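Local coordinates for protein N(G),N(G)-dimethylarginine dimethylaminohydrolase (Pseudomonas aeruginosa, PDB 1H70) that hydrolyses N(G)-mono- and N(G),N(G)-dimethylarginine, inhibitors of nitric oxide synthase, to citrulline and methylamine or dimethylamine, at residues His5-Leu19 and Asp49-Val63. The protein carries 1 engineered substitution. Sequence-based numbering, arbitrary orientation.
Sequences HIIARTPARSLVDGL and DITLLPPDERFPDSV. With CIR (citrulline), chain B.
The parallel strands of a beta-alpha-beta unit, 5-9 and 49-53, pair from His-5 with Asp-49 to Arg-9 with Leu-53 and then run on as loops toward the citrulline pocket. Their short axes lie 4.5 Å apart and their directions differ by 19°, and the backbone bonds alternate as parallel pairing requires, ending with Thr-10 N on Leu-53 O. At the end of strand 5-9, Arg-9 reaches across to segment 49-63: CG stands anti to the backbone N (chi1 -177°) and the side chain bends at chi3, which brings NH1 2.8 Å from Pro-54 O, in both the guanidinium and the carbonyl plane. Leu-53 CB lies over one guanidinium face, toward its rim.

The carboxylate of Glu-57 holds the start of the 3-10 segment 13-16. Its OE2 accepts from Arg-13 N at 2.8 Å and its OE1 from Ser-14 N at 3.0 Å, each through the syn lone pair. The Arg-13 guanidinium stacks on this carboxylate, the planes 14° apart, so the long salt bridge between them acts through charge alone. Ser-14 OG adds a bond to Glu-57 O, while Leu-15 CD1 packs on Val-63 CG1 at 3.7 Å beside helix 239-242.

At the pocket, Asp-61 divides its oxygens. OD2 takes the nearly straight bond from Leu-19 N (2.8 Å), and OD1 accepts from the citrulline N at 2.7 Å; Leu-19 O receives a weak bond from that same amine. Arg-86 approaches the Asp-61 side chain, and Ser-250, an engineered residue, binds citrulline elsewhere. Loops following strands 5-9 and 49-53 thus bring Leu-19 and Asp-61 to the ligand's amino end, an active site at the C-terminal ends of parallel strands, as in many alpha/beta enzymes.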
loop_
_atom_site.group_PDB
_atom_site.type_symbol
_atom_site.label_atom_id
_atom_site.label_comp_id
_atom_site.label_asym_id
_atom_site.label_seq_id
_atom_site.Cartn_x
_atom_site.Cartn_y
_atom_site.Cartn_z
ATOM N N HIS A 5 -9.002 6.984 9.979
ATOM C CA HIS A 5 -9.758 6.042 9.155
ATOM C C HIS A 5 -8.943 5.086 8.281
ATOM O O HIS A 5 -7.821 5.372 7.853
ATOM C CB HIS A 5 -10.616 6.785 8.112
ATOM C CG HIS A 5 -11.545 7.840 8.631
ATOM N ND1 HIS A 5 -12.726 7.542 9.269
ATOM C CD2 HIS A 5 -11.502 9.190 8.535
ATOM C CE1 HIS A 5 -13.358 8.663 9.584
ATOM N NE2 HIS A 5 -12.637 9.679 9.146
ATOM N N ILE A 6 -9.598 3.977 7.951
ATOM C CA ILE A 6 -9.105 2.969 7.059
ATOM C C ILE A 6 -10.238 2.607 6.095
ATOM O O ILE A 6 -11.398 2.585 6.511
ATOM C CB ILE A 6 -8.659 1.753 7.928
ATOM C CG1 ILE A 6 -7.158 1.977 8.219
ATOM C CG2 ILE A 6 -8.984 0.427 7.293
ATOM C CD1 ILE A 6 -6.720 1.713 9.579
ATOM N N ILE A 7 -9.898 2.376 4.822
ATOM C CA ILE A 7 -10.853 1.852 3.837
ATOM C C ILE A 7 -10.275 0.509 3.372
ATOM O O ILE A 7 -9.059 0.387 3.147
ATOM C CB ILE A 7 -11.045 2.765 2.613
ATOM C CG1 ILE A 7 -11.627 4.112 3.037
ATOM C CG2 ILE A 7 -11.918 2.095 1.559
ATOM C CD1 ILE A 7 -11.435 5.199 1.999
ATOM N N ALA A 8 -11.133 -0.490 3.193
ATOM C CA ALA A 8 -10.705 -1.823 2.726
ATOM C C ALA A 8 -11.830 -2.393 1.875
ATOM O O ALA A 8 -12.943 -1.827 1.865
ATOM C CB ALA A 8 -10.439 -2.765 3.902
ATOM N N ARG A 9 -11.590 -3.505 1.192
ATOM C CA ARG A 9 -12.679 -4.101 0.387
ATOM C C ARG A 9 -12.587 -5.611 0.463
ATOM O O ARG A 9 -11.524 -6.179 0.262
ATOM C CB ARG A 9 -12.580 -3.647 -1.054
ATOM C CG ARG A 9 -13.740 -4.153 -1.981
ATOM C CD ARG A 9 -13.485 -3.908 -3.455
ATOM N NE ARG A 9 -13.542 -2.502 -3.835
ATOM C CZ ARG A 9 -14.649 -1.784 -3.961
ATOM N NH1 ARG A 9 -15.845 -2.327 -3.733
ATOM N NH2 ARG A 9 -14.555 -0.502 -4.327
ATOM N N THR A 10 -13.703 -6.261 0.741
ATOM C CA THR A 10 -13.767 -7.713 0.808
ATOM C C THR A 10 -13.250 -8.314 -0.476
ATOM O O THR A 10 -13.583 -7.824 -1.531
ATOM C CB THR A 10 -15.263 -8.081 0.987
ATOM O OG1 THR A 10 -15.739 -7.406 2.166
ATOM C CG2 THR A 10 -15.469 -9.591 1.213
ATOM N N PRO A 11 -12.464 -9.393 -0.408
ATOM C CA PRO A 11 -11.958 -10.039 -1.630
ATOM C C PRO A 11 -13.088 -10.736 -2.402
ATOM O O PRO A 11 -14.059 -11.210 -1.784
ATOM C CB PRO A 11 -10.930 -11.042 -1.086
ATOM C CG PRO A 11 -11.410 -11.352 0.282
ATOM C CD PRO A 11 -12.011 -10.063 0.828
ATOM N N ALA A 12 -12.991 -10.750 -3.726
ATOM C CA ALA A 12 -13.996 -11.382 -4.579
ATOM C C ALA A 12 -13.625 -12.834 -4.810
ATOM O O ALA A 12 -12.475 -13.236 -4.586
ATOM C CB ALA A 12 -14.062 -10.675 -5.910
ATOM N N ARG A 13 -14.571 -13.641 -5.301
ATOM C CA ARG A 13 -14.224 -15.017 -5.608
ATOM C C ARG A 13 -13.198 -15.023 -6.728
ATOM O O ARG A 13 -12.346 -15.929 -6.791
ATOM C CB ARG A 13 -15.440 -15.830 -6.045
ATOM C CG ARG A 13 -16.422 -16.180 -4.922
ATOM C CD ARG A 13 -17.671 -16.892 -5.446
ATOM N NE ARG A 13 -18.475 -16.037 -6.318
ATOM C CZ ARG A 13 -19.366 -15.153 -5.868
ATOM N NH1 ARG A 13 -19.537 -15.017 -4.566
ATOM N NH2 ARG A 13 -20.074 -14.403 -6.701
ATOM N N SER A 14 -13.271 -14.039 -7.626
ATOM C CA SER A 14 -12.321 -13.939 -8.746
ATOM C C SER A 14 -10.876 -13.617 -8.330
ATOM O O SER A 14 -9.990 -13.583 -9.181
ATOM C CB SER A 14 -12.793 -12.961 -9.835
ATOM O OG SER A 14 -12.972 -11.670 -9.292
ATOM N N LEU A 15 -10.653 -13.411 -7.038
ATOM C CA LEU A 15 -9.314 -13.187 -6.467
ATOM C C LEU A 15 -8.363 -14.302 -6.914
ATOM O O LEU A 15 -7.178 -14.063 -7.119
ATOM C CB LEU A 15 -9.361 -13.244 -4.939
ATOM C CG LEU A 15 -8.036 -13.009 -4.196
ATOM C CD1 LEU A 15 -7.814 -11.517 -4.031
ATOM C CD2 LEU A 15 -7.991 -13.687 -2.825
ATOM N N VAL A 16 -8.879 -15.527 -7.044
ATOM C CA VAL A 16 -8.042 -16.647 -7.463
ATOM C C VAL A 16 -7.354 -16.383 -8.789
ATOM O O VAL A 16 -6.299 -16.970 -9.059
ATOM C CB VAL A 16 -8.808 -17.977 -7.545
ATOM C CG1 VAL A 16 -9.439 -18.310 -6.192
ATOM C CG2 VAL A 16 -9.841 -17.947 -8.651
ATOM N N ASP A 17 -7.968 -15.526 -9.616
ATOM C CA ASP A 17 -7.446 -15.147 -10.917
ATOM C C ASP A 17 -6.782 -13.761 -10.903
ATOM O O ASP A 17 -6.702 -13.090 -11.947
ATOM C CB ASP A 17 -8.595 -15.123 -11.952
ATOM C CG ASP A 17 -9.250 -16.482 -12.127
ATOM O OD1 ASP A 17 -8.538 -17.502 -12.049
ATOM O OD2 ASP A 17 -10.460 -16.625 -12.346
ATOM N N GLY A 18 -6.326 -13.314 -9.743
ATOM C CA GLY A 18 -5.656 -12.031 -9.637
ATOM C C GLY A 18 -4.341 -12.027 -10.409
ATOM O O GLY A 18 -3.726 -13.066 -10.578
ATOM N N LEU A 19 -3.908 -10.849 -10.848
ATOM C CA LEU A 19 -2.653 -10.738 -11.583
ATOM C C LEU A 19 -1.473 -11.185 -10.727
ATOM O O LEU A 19 -1.471 -10.962 -9.520
ATOM C CB LEU A 19 -2.424 -9.277 -11.954
ATOM C CG LEU A 19 -3.412 -8.612 -12.912
ATOM C CD1 LEU A 19 -3.116 -7.109 -12.944
ATOM C CD2 LEU A 19 -3.318 -9.243 -14.305
ATOM N N ASP A 49 -11.673 4.188 12.572
ATOM C CA ASP A 49 -12.917 3.535 12.141
ATOM C C ASP A 49 -12.611 2.943 10.786
ATOM O O ASP A 49 -11.668 3.378 10.113
ATOM C CB ASP A 49 -14.202 4.356 12.207
ATOM C CG ASP A 49 -14.027 5.701 11.682
ATOM O OD1 ASP A 49 -13.519 5.715 10.539
ATOM O OD2 ASP A 49 -14.417 6.734 12.317
ATOM N N ILE A 50 -13.376 1.927 10.398
ATOM C CA ILE A 50 -13.089 1.152 9.222
ATOM C C ILE A 50 -14.263 1.227 8.271
ATOM O O ILE A 50 -15.388 1.092 8.734
ATOM C CB ILE A 50 -12.882 -0.328 9.660
ATOM C CG1 ILE A 50 -11.624 -0.443 10.530
ATOM C CG2 ILE A 50 -12.879 -1.282 8.472
ATOM C CD1 ILE A 50 -11.619 -1.604 11.521
ATOM N N THR A 51 -13.996 1.495 6.993
ATOM C CA THR A 51 -15.035 1.465 5.972
ATOM C C THR A 51 -14.717 0.252 5.123
ATOM O O THR A 51 -13.702 0.242 4.448
ATOM C CB THR A 51 -15.013 2.753 5.135
ATOM O OG1 THR A 51 -15.326 3.841 6.008
ATOM C CG2 THR A 51 -16.083 2.694 4.027
ATOM N N LEU A 52 -15.572 -0.761 5.156
ATOM C CA LEU A 52 -15.336 -2.005 4.471
ATOM C C LEU A 52 -16.285 -2.140 3.305
ATOM O O LEU A 52 -17.475 -2.287 3.507
ATOM C CB LEU A 52 -15.517 -3.145 5.485
ATOM C CG LEU A 52 -15.396 -4.599 5.030
ATOM C CD1 LEU A 52 -14.086 -4.852 4.270
ATOM C CD2 LEU A 52 -15.507 -5.529 6.257
ATOM N N LEU A 53 -15.734 -2.055 2.095
ATOM C CA LEU A 53 -16.573 -2.107 0.876
ATOM C C LEU A 53 -16.823 -3.523 0.427
ATOM O O LEU A 53 -16.047 -4.409 0.739
ATOM C CB LEU A 53 -15.893 -1.288 -0.233
ATOM C CG LEU A 53 -15.523 0.130 0.283
ATOM C CD1 LEU A 53 -14.720 0.852 -0.779
ATOM C CD2 LEU A 53 -16.822 0.899 0.576
ATOM N N PRO A 54 -17.920 -3.725 -0.314
ATOM C CA PRO A 54 -18.305 -5.065 -0.799
ATOM C C PRO A 54 -17.415 -5.552 -1.947
ATOM O O PRO A 54 -16.779 -4.786 -2.691
ATOM C CB PRO A 54 -19.752 -4.866 -1.284
ATOM C CG PRO A 54 -19.814 -3.385 -1.649
ATOM C CD PRO A 54 -18.885 -2.677 -0.681
ATOM N N PRO A 55 -17.391 -6.864 -2.131
ATOM C CA PRO A 55 -16.577 -7.444 -3.201
ATOM C C PRO A 55 -17.111 -7.072 -4.577
ATOM O O PRO A 55 -18.309 -6.793 -4.738
ATOM C CB PRO A 55 -16.696 -8.952 -2.964
ATOM C CG PRO A 55 -17.937 -9.137 -2.151
ATOM C CD PRO A 55 -18.133 -7.877 -1.343
ATOM N N ASP A 56 -16.244 -7.066 -5.588
ATOM C CA ASP A 56 -16.711 -6.784 -6.955
ATOM C C ASP A 56 -16.065 -7.858 -7.811
ATOM O O ASP A 56 -14.865 -7.819 -8.041
ATOM C CB ASP A 56 -16.296 -5.413 -7.441
ATOM C CG ASP A 56 -17.012 -5.010 -8.716
ATOM O OD1 ASP A 56 -17.275 -5.883 -9.593
ATOM O OD2 ASP A 56 -17.392 -3.832 -8.871
ATOM N N GLU A 57 -16.861 -8.811 -8.280
ATOM C CA GLU A 57 -16.342 -9.914 -9.081
ATOM C C GLU A 57 -15.681 -9.523 -10.395
ATOM O O GLU A 57 -14.840 -10.269 -10.931
ATOM C CB GLU A 57 -17.473 -10.934 -9.353
ATOM C CG GLU A 57 -17.992 -11.590 -8.091
ATOM C CD GLU A 57 -16.906 -12.390 -7.393
ATOM O OE1 GLU A 57 -15.983 -12.866 -8.099
ATOM O OE2 GLU A 57 -16.955 -12.544 -6.154
ATOM N N ARG A 58 -16.039 -8.366 -10.930
ATOM C CA ARG A 58 -15.456 -7.914 -12.182
ATOM C C ARG A 58 -13.981 -7.533 -12.024
ATOM O O ARG A 58 -13.302 -7.393 -13.003
ATOM C CB ARG A 58 -16.175 -6.671 -12.709
ATOM C CG ARG A 58 -17.656 -6.824 -13.004
ATOM C CD ARG A 58 -18.247 -5.475 -13.398
ATOM N NE ARG A 58 -18.181 -4.553 -12.262
ATOM C CZ ARG A 58 -18.706 -3.353 -12.251
ATOM N NH1 ARG A 58 -19.377 -2.930 -13.326
ATOM N NH2 ARG A 58 -18.590 -2.594 -11.165
ATOM N N PHE A 59 -13.525 -7.341 -10.794
ATOM C CA PHE A 59 -12.163 -6.905 -10.522
ATOM C C PHE A 59 -11.463 -7.820 -9.514
ATOM O O PHE A 59 -11.466 -7.579 -8.311
ATOM C CB PHE A 59 -12.145 -5.453 -10.021
ATOM C CG PHE A 59 -12.658 -4.461 -11.040
ATOM C CD1 PHE A 59 -13.967 -3.989 -10.952
ATOM C CD2 PHE A 59 -11.859 -4.023 -12.082
ATOM C CE1 PHE A 59 -14.453 -3.107 -11.874
ATOM C CE2 PHE A 59 -12.341 -3.140 -13.017
ATOM C CZ PHE A 59 -13.649 -2.681 -12.915
ATOM N N PRO A 60 -10.851 -8.891 -10.012
ATOM C CA PRO A 60 -10.163 -9.873 -9.168
ATOM C C PRO A 60 -9.204 -9.290 -8.116
ATOM O O PRO A 60 -9.094 -9.803 -6.997
ATOM C CB PRO A 60 -9.342 -10.656 -10.191
ATOM C CG PRO A 60 -10.229 -10.659 -11.410
ATOM C CD PRO A 60 -10.831 -9.258 -11.450
ATOM N N ASP A 61 -8.505 -8.223 -8.477
ATOM C CA ASP A 61 -7.520 -7.599 -7.584
ATOM C C ASP A 61 -8.068 -6.390 -6.830
ATOM O O ASP A 61 -7.293 -5.655 -6.198
ATOM C CB ASP A 61 -6.310 -7.151 -8.404
ATOM C CG ASP A 61 -5.468 -8.302 -8.907
ATOM O OD1 ASP A 61 -4.854 -8.979 -8.049
ATOM O OD2 ASP A 61 -5.381 -8.545 -10.137
ATOM N N SER A 62 -9.388 -6.180 -6.828
ATOM C CA SER A 62 -9.984 -5.003 -6.179
ATOM C C SER A 62 -9.852 -4.938 -4.636
ATOM O O SER A 62 -10.015 -3.880 -4.009
ATOM C CB SER A 62 -11.427 -4.760 -6.694
ATOM O OG SER A 62 -12.244 -5.853 -6.351
ATOM N N VAL A 63 -9.432 -6.037 -4.018
ATOM C CA VAL A 63 -9.138 -6.089 -2.599
ATOM C C VAL A 63 -7.945 -5.189 -2.310
ATOM O O VAL A 63 -7.793 -4.693 -1.194
ATOM C CB VAL A 63 -8.801 -7.543 -2.153
ATOM C CG1 VAL A 63 -7.549 -8.064 -2.861
ATOM C CG2 VAL A 63 -8.639 -7.647 -0.636
HETATM C C CIR B . -1.560 -6.678 -9.056
HETATM O O CIR B . -1.884 -5.492 -9.368
HETATM O OXT CIR B . -0.728 -7.338 -9.805
HETATM C CA CIR B . -2.084 -7.293 -7.786
HETATM N N CIR B . -2.185 -8.757 -7.943
HETATM C C3 CIR B . -1.150 -6.931 -6.605
HETATM C C4 CIR B . -1.249 -5.422 -6.314
HETATM C C5 CIR B . -0.303 -5.068 -5.179
HETATM N N6 CIR B . -0.419 -3.646 -4.824
HETATM C C7 CIR B . 0.154 -3.079 -3.775
HETATM O O7 CIR B . 0.853 -3.708 -2.965
HETATM N N8 CIR B . -0.050 -1.762 -3.574
HETATM O O HOH W 1 -13.304 4.520 7.703
HETATM O O HOH W 2 -13.369 -7.453 -4.440
HETATM O O HOH W 3 -10.626 -8.958 -5.078
#